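Diguanylate cyclase (Marinobacter aquaeolei VT8, PDB 3IGN) probably catalyses, through its GGDEF domain, the condensation of two GTP molecules into cyclic di-GMP, the product found bound to this domain. Local coordinates at residues P141-Y144 with M145-M148; L16-R19 with G20-E23. All coordinates share one frame; numbering follows the deposited sequence.

Contact 1: P141-Y144 with M145-M148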
loop_
_atom_site.group_PDB
_atom_site.type_symbol
_atom_site.label_atom_id
_atom_site.label_comp_id
_atom_site.label_asym_id
_atom_site.label_seq_id
_atom_site.Cartn_x
_atom_site.Cartn_y
_atom_site.Cartn_z
ATOM N N PRO A 141 19.227 -5.416 2.803
ATOM C CA PRO A 141 19.081 -4.361 1.785
ATOM C C PRO A 141 20.150 -3.283 1.943
ATOM O O PRO A 141 20.329 -2.758 3.037
ATOM C CB PRO A 141 17.679 -3.817 2.052
ATOM C CG PRO A 141 16.948 -5.017 2.568
ATOM C CD PRO A 141 17.956 -5.644 3.511
ATOM N N GLU A 142 20.841 -2.928 0.859
ATOM C CA GLU A 142 21.903 -1.921 0.950
ATOM C C GLU A 142 21.469 -0.469 0.732
ATOM O O GLU A 142 22.280 0.459 0.848
ATOM C CB GLU A 142 23.031 -2.279 -0.013
ATOM C CG GLU A 142 23.437 -3.741 0.092
ATOM C CD GLU A 142 24.847 -4.001 -0.385
ATOM O OE1 GLU A 142 25.400 -3.160 -1.121
ATOM O OE2 GLU A 142 25.400 -5.059 -0.033
ATOM N N ASN A 143 20.205 -0.279 0.381
ATOM C CA ASN A 143 19.640 1.055 0.209
ATOM C C ASN A 143 18.120 0.885 0.285
ATOM O O ASN A 143 17.612 -0.238 0.225
ATOM C CB ASN A 143 20.085 1.699 -1.113
ATOM C CG ASN A 143 19.696 0.891 -2.317
ATOM O OD1 ASN A 143 18.530 0.576 -2.508
ATOM N ND2 ASN A 143 20.671 0.562 -3.149
ATOM N N TYR A 144 17.387 1.983 0.415
ATOM C CA TYR A 144 15.942 1.878 0.571
ATOM C C TYR A 144 15.210 1.250 -0.596
ATOM O O TYR A 144 14.125 0.704 -0.426
ATOM C CB TYR A 144 15.323 3.242 0.876
ATOM C CG TYR A 144 15.053 4.109 -0.333
ATOM C CD1 TYR A 144 16.053 4.903 -0.894
ATOM C CD2 TYR A 144 13.786 4.141 -0.907
ATOM C CE1 TYR A 144 15.791 5.714 -1.999
ATOM C CE2 TYR A 144 13.513 4.939 -2.009
ATOM C CZ TYR A 144 14.519 5.726 -2.550
ATOM O OH TYR A 144 14.241 6.526 -3.632
HETATM N N MSE A 145 15.800 1.315 -1.782
HETATM C CA MSE A 145 15.137 0.756 -2.945
HETATM C C MSE A 145 15.174 -0.764 -2.942
HETATM O O MSE A 145 14.255 -1.406 -3.438
HETATM C CB MSE A 145 15.752 1.335 -4.213
HETATM C CG MSE A 145 15.545 2.830 -4.270
HETATM SE SE MSE A 145 16.070 3.597 -5.935
HETATM C CE MSE A 145 14.523 3.064 -6.967
ATOM N N GLN A 146 16.218 -1.342 -2.359
ATOM C CA GLN A 146 16.305 -2.798 -2.276
ATOM C C GLN A 146 15.286 -3.297 -1.250
ATOM O O GLN A 146 14.812 -4.428 -1.330
ATOM C CB GLN A 146 17.736 -3.221 -1.910
ATOM C CG GLN A 146 18.707 -3.049 -3.078
ATOM C CD GLN A 146 20.140 -3.408 -2.726
ATOM O OE1 GLN A 146 20.397 -4.090 -1.729
ATOM N NE2 GLN A 146 21.082 -2.958 -3.550
ATOM N N TRP A 147 14.944 -2.435 -0.294
ATOM C CA TRP A 147 13.946 -2.752 0.723
ATOM C C TRP A 147 12.582 -2.749 0.018
ATOM O O TRP A 147 11.763 -3.653 0.199
ATOM C CB TRP A 147 13.990 -1.685 1.833
ATOM C CG TRP A 147 12.967 -1.843 2.927
ATOM C CD1 TRP A 147 12.320 -2.991 3.299
ATOM C CD2 TRP A 147 12.524 -0.825 3.831
ATOM N NE1 TRP A 147 11.503 -2.750 4.379
ATOM C CE2 TRP A 147 11.611 -1.430 4.728
ATOM C CE3 TRP A 147 12.809 0.543 3.970
ATOM C CZ2 TRP A 147 10.979 -0.715 5.758
ATOM C CZ3 TRP A 147 12.172 1.259 5.003
ATOM C CH2 TRP A 147 11.273 0.624 5.876
HETATM N N MSE A 148 12.349 -1.726 -0.792
HETATM C CA MSE A 148 11.099 -1.627 -1.528
HETATM C C MSE A 148 10.952 -2.830 -2.462
HETATM O O MSE A 148 9.844 -3.336 -2.675
HETATM C CB MSE A 148 11.069 -0.327 -2.332
HETATM C CG MSE A 148 10.928 0.912 -1.472
HETATM SE SE MSE A 148 10.721 2.509 -2.552
HETATM C CE MSE A 148 9.267 1.899 -3.661
HETATM O O HOH W 1 24.181 -2.498 -3.518
HETATM O O HOH W 2 20.237 -1.018 -5.642
#
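Gln-146 reaches back past the start of its own helix, and its OE1 accepts the backbone N of Glu-142 at 2.9 Å. The bond is almost straight (175° at the hydrogen), yet the donor stands well above the amide plane. This grip accompanies an N-cap: Asn-143 immediately precedes helix 144-160 of the GGDEF domain, and its OD1 accepts the backbone N of Gln-146 at 3.0 Å and, weakly, that of Met-145. A classical capping box would return a bond to Asn-143 N; here the return goes one residue further upstream, so the exchange only resembles one. With CG set between the backbone N and the carbonyl carbon (chi1 59°), Asn-143 turns OD1 onto the first turn.

The two side-chain amides cross nearly at right angles, their planes 66° apart, and Asn-143 ND2 and Gln-146 NE2 are joined through water 2, which accepts from both. Water 1 also accepts from NE2 and donates to Glu-142 OE1 at 2.8 Å, so two waters and Glu-142 N fix the Gln-146 amide.

A second cluster surrounds Tyr-144. CG of Met-145, a selenomethionine, lies over the ring centre, 3.6 Å from the Tyr-144 centroid, in a CH-pi contact. Selenomethionine Met-148 runs alongside the same ring and brings SE to 3.7 Å from Tyr-144 CE2, an oblique Met-aromatic contact. The ring also rests on Val-26, Asp-27 and Tyr-30 of helix 19-36, while buried Trp-147, bonded through NE1 to Ala-135 O, packs on strand 40-47. Pro-141 closes the loop end, its CB 4.3 Å from Trp-147 CB. The backbone settles into regular helical bonding where Met-148 N donates to Tyr-144 O at 3.0 Å.

Contact 2: L16-R19 with G20-E23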
loop_
_atom_site.group_PDB
_atom_site.type_symbol
_atom_site.label_atom_id
_atom_site.label_comp_id
_atom_site.label_asym_id
_atom_site.label_seq_id
_atom_site.Cartn_x
_atom_site.Cartn_y
_atom_site.Cartn_z
ATOM N N LEU A 16 -3.195 11.216 -0.390
ATOM C CA LEU A 16 -2.051 10.564 0.242
ATOM C C LEU A 16 -0.775 11.233 -0.244
ATOM O O LEU A 16 -0.814 12.079 -1.140
ATOM C CB LEU A 16 -2.012 9.084 -0.146
ATOM C CG LEU A 16 -3.253 8.240 0.134
ATOM C CD1 LEU A 16 -3.048 6.841 -0.424
ATOM C CD2 LEU A 16 -3.518 8.194 1.631
ATOM N N LEU A 17 0.359 10.856 0.341
ATOM C CA LEU A 17 1.636 11.410 -0.083
ATOM C C LEU A 17 1.871 10.951 -1.516
ATOM O O LEU A 17 1.390 9.890 -1.906
ATOM C CB LEU A 17 2.770 10.885 0.808
ATOM C CG LEU A 17 2.861 11.472 2.216
ATOM C CD1 LEU A 17 3.884 10.701 3.028
ATOM C CD2 LEU A 17 3.239 12.940 2.123
ATOM N N ASN A 18 2.584 11.744 -2.310
ATOM C CA ASN A 18 2.864 11.329 -3.677
ATOM C C ASN A 18 4.120 10.467 -3.653
ATOM O O ASN A 18 4.833 10.428 -2.650
ATOM C CB ASN A 18 3.053 12.534 -4.613
ATOM C CG ASN A 18 4.075 13.524 -4.102
ATOM O OD1 ASN A 18 5.120 13.143 -3.573
ATOM N ND2 ASN A 18 3.790 14.813 -4.281
ATOM N N ARG A 19 4.382 9.766 -4.749
ATOM C CA ARG A 19 5.542 8.882 -4.831
ATOM C C ARG A 19 6.855 9.507 -4.370
ATOM O O ARG A 19 7.546 8.959 -3.507
ATOM C CB ARG A 19 5.704 8.367 -6.259
ATOM C CG ARG A 19 6.876 7.423 -6.438
ATOM C CD ARG A 19 6.961 6.929 -7.867
ATOM N NE ARG A 19 8.159 6.129 -8.100
ATOM C CZ ARG A 19 9.001 6.335 -9.106
ATOM N NH1 ARG A 19 8.774 7.318 -9.966
ATOM N NH2 ARG A 19 10.068 5.561 -9.255
ATOM N N GLY A 20 7.206 10.648 -4.950
ATOM C CA GLY A 20 8.447 11.309 -4.587
ATOM C C GLY A 20 8.614 11.563 -3.101
ATOM O O GLY A 20 9.658 11.257 -2.522
ATOM N N THR A 21 7.590 12.131 -2.478
ATOM C CA THR A 21 7.648 12.425 -1.053
ATOM C C THR A 21 7.649 11.149 -0.222
ATOM O O THR A 21 8.407 11.027 0.741
ATOM C CB THR A 21 6.455 13.282 -0.607
ATOM O OG1 THR A 21 6.371 14.448 -1.433
ATOM C CG2 THR A 21 6.629 13.711 0.842
ATOM N N TRP A 22 6.795 10.202 -0.587
ATOM C CA TRP A 22 6.721 8.957 0.162
ATOM C C TRP A 22 8.074 8.254 0.121
ATOM O O TRP A 22 8.542 7.781 1.151
ATOM C CB TRP A 22 5.638 8.045 -0.404
ATOM C CG TRP A 22 5.413 6.802 0.404
ATOM C CD1 TRP A 22 4.798 6.706 1.624
ATOM C CD2 TRP A 22 5.814 5.474 0.050
ATOM N NE1 TRP A 22 4.791 5.394 2.048
ATOM C CE2 TRP A 22 5.410 4.618 1.102
ATOM C CE3 TRP A 22 6.477 4.922 -1.055
ATOM C CZ2 TRP A 22 5.649 3.239 1.080
ATOM C CZ3 TRP A 22 6.714 3.544 -1.077
ATOM C CH2 TRP A 22 6.298 2.720 -0.014
ATOM N N GLU A 23 8.713 8.209 -1.049
ATOM C CA GLU A 23 10.017 7.558 -1.161
ATOM C C GLU A 23 11.065 8.244 -0.292
ATOM O O GLU A 23 11.947 7.587 0.267
ATOM C CB GLU A 23 10.495 7.523 -2.619
ATOM C CG GLU A 23 9.959 6.321 -3.401
ATOM C CD GLU A 23 10.590 6.165 -4.777
ATOM O OE1 GLU A 23 11.716 6.659 -4.985
ATOM O OE2 GLU A 23 9.958 5.530 -5.648
HETATM O O HOH W 3 10.832 3.396 -7.185
#
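Asn-18 is the N-cap of helix 19-36, its OD1 serving two donors of Thr-21. Asn-18 OD1 accepts the backbone N of Thr-21 at 2.9 Å, nearly along the C=O axis, and the hydroxyl OG1 of Thr-21 at 2.8 Å from a direction tilted out of the amide plane. Asn-18 has CG between its backbone N and carbonyl carbon (chi1 53°), which brings OD1 over the first turn, while ND2 is held by Ser-8 O. Without the amide, as with an alanine here, Thr-21 N would probably be left without its capping acceptor, the Thr-21 hydroxyl would have one bond fewer to hold its rotation, and Ser-8 O would lack this donor.

Backbone bonding takes over at once: Trp-22 N donates to Asn-18 O at 2.9 Å and Glu-23 N to Arg-19 O at 2.8 Å, both close to linear.

The ionic part is looser. Arg-19, extended from CG to NE, lies alongside Glu-23, and its NE forms a salt bridge with Glu-23 OE2 at 3.1 Å. The hydrogen bond within it is weak (124° at the hydrogen): OE2 meets the guanidinium obliquely, and the two planes stand 83° apart. Water 3 bridges the pair again, accepting from Arg-19 NH2 in the guanidinium plane and donating to Glu-23 OE2; OE1 is bonded to Tyr-144 OH.

Apolar contact comes from Leu-17, whose CD2 meets Thr-21 CG2 at 3.7 Å and whose CD1 faces the edge of the Trp-22 indole.

Leu-17 pairs by backbone with Arg-85 of strand 82-85, and Trp-22, bonded through NE1 to Ser-82 O, lies across Leu-42, Met-44 and Ile-94 of strands 40-47 and 90-96, seating the helix start on the central sheet.

How the contacts relate
Both contacts are asparagine N-caps, and each begins a helix that packs on the central sheet: contact 1 starts helix 144-160, contact 2 helix 19-36. Contact 1 is partly buried and contact 2 a surface contact, although the centre of contact 2 lies closer to the middle of the chain. Each sends one buried tryptophan inward, and Trp-147 and Trp-22 share Leu-42 of strand 40-47. Their chemistry differs: 141-148 relies on amides, bridging waters and an aromatic ring flanked by selenomethionines, whereas 16-23 combines a hydroxyl with a salt bridge. They meet directly, Tyr-144 OH lying 2.9 Å from Glu-23 OE1, probably as a hydrogen bond, and Met-148 packing against Glu-23 and Trp-22.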